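Exosome complex component Rrp42 (Pyrococcus abyssi, PDB 2PO1) probably serves as a non-catalytic subunit of the RNA-degrading exosome, helping to shape the active site of its partner Rrp41. Local coordinates at residues C[52-66]-C[150-164]. Residues are numbered along the deposited sequence; the frame is centred on the assembly and turned at random.
Sequences SALVKLGSTQVLVGI and GNLMDAIGIAAIAAL
Ala-155, Ala-159 and Ala-163, spaced one helical turn apart, turn their methyls into hollows between the side chains of a beta hairpin, a clear example of how small residues let a helix settle closely on a sheet. The axis of helix 152-164 passes 6.1 Å from that of strand 52-57 and 7.6 Å from that of strand 60-66. Ala-159 CB fills a hollow lined by Val-55, Val-62 and Val-64; Val-64 CG2 is 3.4 Å from it, tighter than usual for carbons. With CG1 anti to the backbone N (chi1 174°), Val-55 presses CG2 against the helix backbone at Ala-159 and crosses Ile-158 at about a right angle. One turn earlier, Ala-155 fills the dip between Val-62 CG1, 3.5 Å from its CB, and the Thr-60 methyl; one turn later, Ala-163 sits between Ala-53 and Ile-66 CG1. Leu-57 extends CD2 beneath the helix start, 3.6 Å from Asn-151 ND2. There Asn-151 is the N-cap: its OD1 accepts from Asp-154 N, which lies above the carbonyl plane, while ND2 donates in its own amide plane to Asp-154 OD2 (2.9 Å) and also bonds Asp-211. Replacing Asn-151 by an alanine would probably leave Asp-154 N without its capping acceptor and Asp-211 without its amide partner, while Asp-154 would keep Tyr-36 and Thr-200. Laid roughly along the hairpin strands, helix 152-166 forms part of the layered alpha/beta core of the RNase PH fold.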
ATOM      1  N   SER C  52      -7.928  28.689  -6.367  1.00 19.47           N
ATOM      2  CA  SER C  52      -9.004  27.721  -6.201  1.00 17.37           C
ATOM      3  C   SER C  52     -10.175  28.033  -7.095  1.00 19.13           C
ATOM      4  O   SER C  52     -10.302  29.144  -7.587  1.00 20.05           O
ATOM      5  CB  SER C  52      -9.423  27.618  -4.736  1.00 18.13           C
ATOM      6  OG  SER C  52      -9.839  28.846  -4.230  1.00 19.28           O
ATOM      7  N   ALA C  53     -11.023  27.049  -7.370  1.00 18.42           N
ATOM      8  CA  ALA C  53     -12.194  27.341  -8.178  1.00 18.42           C
ATOM      9  C   ALA C  53     -13.178  26.283  -7.734  1.00 18.56           C
ATOM     10  O   ALA C  53     -12.830  25.075  -7.558  1.00 15.93           O
ATOM     11  CB  ALA C  53     -11.890  27.193  -9.719  1.00 17.12           C
ATOM     12  N   LEU C  54     -14.375  26.746  -7.445  1.00 17.46           N
ATOM     13  CA  LEU C  54     -15.516  25.848  -7.264  1.00 18.92           C
ATOM     14  C   LEU C  54     -16.280  25.928  -8.594  1.00 19.42           C
ATOM     15  O   LEU C  54     -16.674  27.039  -8.999  1.00 20.98           O
ATOM     16  CB  LEU C  54     -16.398  26.347  -6.115  1.00 19.49           C
ATOM     17  CG  LEU C  54     -17.614  25.458  -5.866  1.00 20.47           C
ATOM     18  CD1 LEU C  54     -17.235  24.062  -5.388  1.00 15.62           C
ATOM     19  CD2 LEU C  54     -18.416  26.066  -4.846  1.00 19.32           C
ATOM     20  N   VAL C  55     -16.435  24.786  -9.279  1.00 18.74           N
ATOM     21  CA  VAL C  55     -17.229  24.716 -10.505  1.00 19.21           C
ATOM     22  C   VAL C  55     -18.439  23.821 -10.325  1.00 20.37           C
ATOM     23  O   VAL C  55     -18.326  22.774  -9.749  1.00 19.69           O
ATOM     24  CB  VAL C  55     -16.389  24.285 -11.711  1.00 18.50           C
ATOM     25  CG1 VAL C  55     -17.242  24.081 -12.940  1.00 18.88           C
ATOM     26  CG2 VAL C  55     -15.381  25.405 -12.016  1.00 17.00           C
ATOM     27  N   LYS C  56     -19.610  24.294 -10.763  1.00 20.27           N
ATOM     28  CA  LYS C  56     -20.835  23.502 -10.773  1.00 20.63           C
ATOM     29  C   LYS C  56     -21.298  23.425 -12.198  1.00 21.47           C
ATOM     30  O   LYS C  56     -21.472  24.478 -12.823  1.00 21.31           O
ATOM     31  CB  LYS C  56     -21.908  24.170  -9.903  1.00 21.16           C
ATOM     32  CG  LYS C  56     -21.424  24.413  -8.475  1.00 21.26           C
ATOM     33  CD  LYS C  56     -22.560  24.870  -7.556  1.00 25.06           C
ATOM     34  CE  LYS C  56     -21.986  25.572  -6.335  1.00 28.58           C
ATOM     35  NZ  LYS C  56     -23.011  26.443  -5.632  1.00 36.62           N
ATOM     36  N   LEU C  57     -21.439  22.193 -12.705  1.00 21.17           N
ATOM     37  CA  LEU C  57     -22.111  21.922 -13.967  1.00 22.55           C
ATOM     38  C   LEU C  57     -23.425  21.285 -13.532  1.00 22.26           C
ATOM     39  O   LEU C  57     -23.436  20.131 -13.124  1.00 22.92           O
ATOM     40  CB  LEU C  57     -21.302  20.922 -14.787  1.00 22.43           C
ATOM     41  CG  LEU C  57     -20.447  21.468 -15.902  1.00 25.23           C
ATOM     42  CD1 LEU C  57     -19.660  22.792 -15.585  1.00 29.46           C
ATOM     43  CD2 LEU C  57     -19.566  20.401 -16.536  1.00 20.46           C
ATOM     44  N   GLY C  58     -24.494  22.088 -13.501  1.00 21.64           N
ATOM     45  CA  GLY C  58     -25.742  21.679 -12.884  1.00 23.36           C
ATOM     46  C   GLY C  58     -25.314  21.327 -11.478  1.00 24.33           C
ATOM     47  O   GLY C  58     -24.684  22.154 -10.805  1.00 24.28           O
ATOM     48  N   SER C  59     -25.576  20.078 -11.100  1.00 23.12           N
ATOM     49  CA  SER C  59     -25.398  19.648  -9.743  1.00 24.47           C
ATOM     50  C   SER C  59     -24.047  18.998  -9.551  1.00 21.97           C
ATOM     51  O   SER C  59     -23.704  18.662  -8.447  1.00 21.71           O
ATOM     52  CB  SER C  59     -26.489  18.652  -9.371  1.00 24.92           C
ATOM     53  OG  SER C  59     -27.718  19.314  -9.117  1.00 28.94           O
ATOM     54  N   THR C  60     -23.304  18.763 -10.628  1.00 21.02           N
ATOM     55  CA  THR C  60     -21.938  18.303 -10.489  1.00 19.77           C
ATOM     56  C   THR C  60     -21.136  19.447  -9.880  1.00 20.35           C
ATOM     57  O   THR C  60     -21.166  20.574 -10.363  1.00 18.60           O
ATOM     58  CB  THR C  60     -21.310  17.937 -11.865  1.00 19.97           C
ATOM     59  OG1 THR C  60     -21.801  16.663 -12.279  1.00 20.74           O
ATOM     60  CG2 THR C  60     -19.806  17.869 -11.767  1.00 16.63           C
ATOM     61  N   GLN C  61     -20.391  19.177  -8.807  1.00 19.36           N
ATOM     62  CA  GLN C  61     -19.588  20.250  -8.206  1.00 19.07           C
ATOM     63  C   GLN C  61     -18.221  19.752  -8.021  1.00 18.79           C
ATOM     64  O   GLN C  61     -18.035  18.677  -7.472  1.00 18.49           O
ATOM     65  CB  GLN C  61     -20.098  20.550  -6.821  1.00 18.65           C
ATOM     66  CG  GLN C  61     -21.542  20.812  -6.846  1.00 26.33           C
ATOM     67  CD  GLN C  61     -21.926  21.723  -5.738  1.00 27.46           C
ATOM     68  OE1 GLN C  61     -21.180  22.632  -5.409  1.00 29.50           O
ATOM     69  NE2 GLN C  61     -23.074  21.487  -5.150  1.00 31.77           N
ATOM     70  N   VAL C  62     -17.230  20.541  -8.425  1.00 19.14           N
ATOM     71  CA  VAL C  62     -15.896  20.125  -8.134  1.00 17.32           C
ATOM     72  C   VAL C  62     -15.094  21.321  -7.637  1.00 17.27           C
ATOM     73  O   VAL C  62     -15.302  22.439  -8.088  1.00 17.09           O
ATOM     74  CB  VAL C  62     -15.228  19.456  -9.340  1.00 18.19           C
ATOM     75  CG1 VAL C  62     -16.223  18.853 -10.303  1.00 19.01           C
ATOM     76  CG2 VAL C  62     -14.307  20.338  -9.960  1.00 20.57           C
ATOM     77  N   LEU C  63     -14.260  21.101  -6.632  1.00 16.58           N
ATOM     78  CA  LEU C  63     -13.408  22.151  -6.114  1.00 15.65           C
ATOM     79  C   LEU C  63     -12.038  21.827  -6.526  1.00 17.20           C
ATOM     80  O   LEU C  63     -11.559  20.669  -6.292  1.00 17.16           O
ATOM     81  CB  LEU C  63     -13.325  22.006  -4.601  1.00 18.00           C
ATOM     82  CG  LEU C  63     -13.400  23.197  -3.680  1.00 18.37           C
ATOM     83  CD1 LEU C  63     -12.993  22.823  -2.199  1.00 16.40           C
ATOM     84  CD2 LEU C  63     -12.803  24.557  -4.242  1.00 20.95           C
ATOM     85  N   VAL C  64     -11.319  22.829  -7.000  1.00 17.46           N
ATOM     86  CA  VAL C  64      -9.904  22.623  -7.254  1.00 17.23           C
ATOM     87  C   VAL C  64      -9.141  23.625  -6.474  1.00 17.91           C
ATOM     88  O   VAL C  64      -9.521  24.825  -6.388  1.00 18.79           O
ATOM     89  CB  VAL C  64      -9.557  22.797  -8.784  1.00 18.34           C
ATOM     90  CG1 VAL C  64      -8.018  22.807  -9.029  1.00 15.86           C
ATOM     91  CG2 VAL C  64     -10.180  21.718  -9.496  1.00 11.79           C
ATOM     92  N   GLY C  65      -8.089  23.139  -5.840  1.00 17.97           N
ATOM     93  CA  GLY C  65      -7.198  24.029  -5.085  1.00 18.08           C
ATOM     94  C   GLY C  65      -5.845  23.971  -5.758  1.00 19.51           C
ATOM     95  O   GLY C  65      -5.453  22.911  -6.262  1.00 18.75           O
ATOM     96  N   ILE C  66      -5.156  25.118  -5.823  1.00 20.32           N
ATOM     97  CA  ILE C  66      -3.794  25.178  -6.339  1.00 20.28           C
ATOM     98  C   ILE C  66      -2.924  25.486  -5.187  1.00 21.05           C
ATOM     99  O   ILE C  66      -3.189  26.418  -4.450  1.00 21.92           O
ATOM    100  CB  ILE C  66      -3.610  26.304  -7.403  1.00 21.15           C
ATOM    101  CG1 ILE C  66      -4.609  26.136  -8.561  1.00 20.20           C
ATOM    102  CG2 ILE C  66      -2.171  26.367  -7.859  1.00 22.14           C
ATOM    103  CD1 ILE C  66      -4.465  24.898  -9.433  1.00 15.90           C
ATOM    104  N   GLY C 150     -22.388  13.940 -13.107  1.00 17.94           N
ATOM    105  CA  GLY C 150     -22.077  13.742 -14.507  1.00 17.00           C
ATOM    106  C   GLY C 150     -21.115  14.771 -15.008  1.00 16.69           C
ATOM    107  O   GLY C 150     -21.058  15.909 -14.516  1.00 16.74           O
ATOM    108  N   ASN C 151     -20.402  14.413 -16.078  1.00 16.29           N
ATOM    109  CA  ASN C 151     -19.406  15.290 -16.645  1.00 15.18           C
ATOM    110  C   ASN C 151     -18.333  15.822 -15.699  1.00 15.25           C
ATOM    111  O   ASN C 151     -18.041  16.994 -15.688  1.00 17.43           O
ATOM    112  CB  ASN C 151     -20.060  16.380 -17.550  1.00 17.48           C
ATOM    113  CG  ASN C 151     -19.089  16.927 -18.545  1.00 17.08           C
ATOM    114  OD1 ASN C 151     -18.023  16.340 -18.739  1.00 17.14           O
ATOM    115  ND2 ASN C 151     -19.460  18.028 -19.243  1.00 15.19           N
ATOM    116  N   LEU C 152     -17.681  14.927 -14.915  1.00 16.01           N
ATOM    117  CA  LEU C 152     -16.581  15.330 -14.124  1.00 14.93           C
ATOM    118  C   LEU C 152     -15.464  15.909 -14.980  1.00 16.18           C
ATOM    119  O   LEU C 152     -14.813  16.847 -14.593  1.00 17.17           O
ATOM    120  CB  LEU C 152     -16.052  14.107 -13.329  1.00 15.31           C
ATOM    121  CG  LEU C 152     -17.041  13.467 -12.362  1.00 14.29           C
ATOM    122  CD1 LEU C 152     -16.397  12.278 -11.655  1.00 17.05           C
ATOM    123  CD2 LEU C 152     -17.522  14.558 -11.386  1.00 16.20           C
ATOM    124  N   MET C 153     -15.191  15.324 -16.144  1.00 16.56           N
ATOM    125  CA  MET C 153     -14.075  15.761 -16.913  1.00 16.01           C
ATOM    126  C   MET C 153     -14.131  17.256 -17.189  1.00 16.62           C
ATOM    127  O   MET C 153     -13.179  17.993 -16.917  1.00 15.79           O
ATOM    128  CB  MET C 153     -14.035  14.970 -18.211  1.00 17.56           C
ATOM    129  CG  MET C 153     -12.891  15.408 -19.049  1.00 19.76           C
ATOM    130  SD  MET C 153     -11.428  14.590 -18.526  1.00 22.16           S
ATOM    131  CE  MET C 153     -11.766  12.894 -19.055  1.00 22.47           C
ATOM    132  N   ASP C 154     -15.256  17.749 -17.663  1.00 16.67           N
ATOM    133  CA  ASP C 154     -15.296  19.166 -18.010  1.00 19.26           C
ATOM    134  C   ASP C 154     -15.315  19.997 -16.764  1.00 19.02           C
ATOM    135  O   ASP C 154     -14.679  21.026 -16.677  1.00 18.53           O
ATOM    136  CB  ASP C 154     -16.510  19.510 -18.844  1.00 19.10           C
ATOM    137  CG  ASP C 154     -16.528  18.801 -20.172  1.00 22.47           C
ATOM    138  OD1 ASP C 154     -15.662  17.964 -20.371  1.00 20.56           O
ATOM    139  OD2 ASP C 154     -17.414  19.084 -21.040  1.00 17.63           O
ATOM    140  N   ALA C 155     -16.063  19.551 -15.784  1.00 19.48           N
ATOM    141  CA  ALA C 155     -16.160  20.322 -14.540  1.00 18.83           C
ATOM    142  C   ALA C 155     -14.766  20.425 -13.935  1.00 17.88           C
ATOM    143  O   ALA C 155     -14.392  21.486 -13.484  1.00 18.26           O
ATOM    144  CB  ALA C 155     -17.115  19.647 -13.593  1.00 18.49           C
ATOM    145  N   ILE C 156     -13.982  19.319 -13.962  1.00 17.05           N
ATOM    146  CA  ILE C 156     -12.657  19.325 -13.378  1.00 15.68           C
ATOM    147  C   ILE C 156     -11.717  20.183 -14.216  1.00 16.70           C
ATOM    148  O   ILE C 156     -10.938  20.941 -13.676  1.00 18.32           O
ATOM    149  CB  ILE C 156     -12.049  17.889 -13.209  1.00 14.37           C
ATOM    150  CG1 ILE C 156     -12.802  17.081 -12.148  1.00 16.12           C
ATOM    151  CG2 ILE C 156     -10.576  18.027 -12.863  1.00  9.97           C
ATOM    152  CD1 ILE C 156     -12.620  15.652 -12.307  1.00 14.81           C
ATOM    153  N   GLY C 157     -11.798  20.145 -15.554  1.00 18.03           N
ATOM    154  CA  GLY C 157     -10.891  20.972 -16.333  1.00 17.37           C
ATOM    155  C   GLY C 157     -11.199  22.464 -16.212  1.00 18.61           C
ATOM    156  O   GLY C 157     -10.298  23.303 -16.215  1.00 18.40           O
ATOM    157  N   ILE C 158     -12.477  22.790 -16.156  1.00 19.04           N
ATOM    158  CA  ILE C 158     -12.921  24.194 -16.009  1.00 20.22           C
ATOM    159  C   ILE C 158     -12.411  24.681 -14.680  1.00 19.51           C
ATOM    160  O   ILE C 158     -11.713  25.683 -14.602  1.00 21.11           O
ATOM    161  CB  ILE C 158     -14.412  24.304 -16.040  1.00 19.98           C
ATOM    162  CG1 ILE C 158     -14.897  24.101 -17.466  1.00 21.77           C
ATOM    163  CG2 ILE C 158     -14.904  25.681 -15.608  1.00 20.84           C
ATOM    164  CD1 ILE C 158     -16.373  23.749 -17.507  1.00 21.36           C
ATOM    165  N   ALA C 159     -12.698  23.929 -13.630  1.00 19.14           N
ATOM    166  CA  ALA C 159     -12.194  24.288 -12.293  1.00 18.69           C
ATOM    167  C   ALA C 159     -10.680  24.410 -12.266  1.00 18.38           C
ATOM    168  O   ALA C 159     -10.168  25.277 -11.587  1.00 16.91           O
ATOM    169  CB  ALA C 159     -12.646  23.289 -11.270  1.00 16.80           C
ATOM    170  N   ALA C 160      -9.969  23.534 -12.998  1.00 19.40           N
ATOM    171  CA  ALA C 160      -8.495  23.459 -12.889  1.00 18.74           C
ATOM    172  C   ALA C 160      -7.932  24.710 -13.512  1.00 19.17           C
ATOM    173  O   ALA C 160      -7.143  25.425 -12.896  1.00 20.64           O
ATOM    174  CB  ALA C 160      -7.919  22.198 -13.551  1.00 18.81           C
ATOM    175  N   ILE C 161      -8.394  25.047 -14.709  1.00 18.43           N
ATOM    176  CA  ILE C 161      -7.830  26.196 -15.346  1.00 17.84           C
ATOM    177  C   ILE C 161      -8.311  27.474 -14.652  1.00 19.05           C
ATOM    178  O   ILE C 161      -7.577  28.483 -14.594  1.00 18.39           O
ATOM    179  CB  ILE C 161      -8.075  26.228 -16.891  1.00 18.63           C
ATOM    180  CG1 ILE C 161      -7.177  27.299 -17.537  1.00 17.48           C
ATOM    181  CG2 ILE C 161      -9.510  26.418 -17.200  1.00 18.06           C
ATOM    182  CD1 ILE C 161      -5.668  26.817 -17.512  1.00 15.48           C
ATOM    183  N   ALA C 162      -9.527  27.453 -14.132  1.00 18.37           N
ATOM    184  CA  ALA C 162     -10.000  28.657 -13.445  1.00 20.03           C
ATOM    185  C   ALA C 162      -9.196  28.836 -12.164  1.00 19.63           C
ATOM    186  O   ALA C 162      -8.897  29.953 -11.764  1.00 21.02           O
ATOM    187  CB  ALA C 162     -11.527  28.584 -13.162  1.00 20.02           C
ATOM    188  N   ALA C 163      -8.820  27.742 -11.504  1.00 19.23           N
ATOM    189  CA  ALA C 163      -8.089  27.862 -10.242  1.00 18.38           C
ATOM    190  C   ALA C 163      -6.666  28.388 -10.562  1.00 19.55           C
ATOM    191  O   ALA C 163      -6.136  29.275  -9.889  1.00 21.53           O
ATOM    192  CB  ALA C 163      -8.048  26.521  -9.535  1.00 18.26           C
ATOM    193  N   LEU C 164      -6.073  27.899 -11.654  1.00 19.63           N
ATOM    194  CA  LEU C 164      -4.719  28.344 -12.080  1.00 19.67           C
ATOM    195  C   LEU C 164      -4.714  29.829 -12.447  1.00 20.90           C
ATOM    196  O   LEU C 164      -3.774  30.594 -12.117  1.00 22.32           O
ATOM    197  CB  LEU C 164      -4.294  27.475 -13.264  1.00 19.25           C
ATOM    198  CG  LEU C 164      -3.845  26.090 -12.869  1.00 19.40           C
ATOM    199  CD1 LEU C 164      -3.715  25.330 -14.140  1.00 19.89           C
ATOM    200  CD2 LEU C 164      -2.464  26.208 -12.222  1.00 19.50           C
TER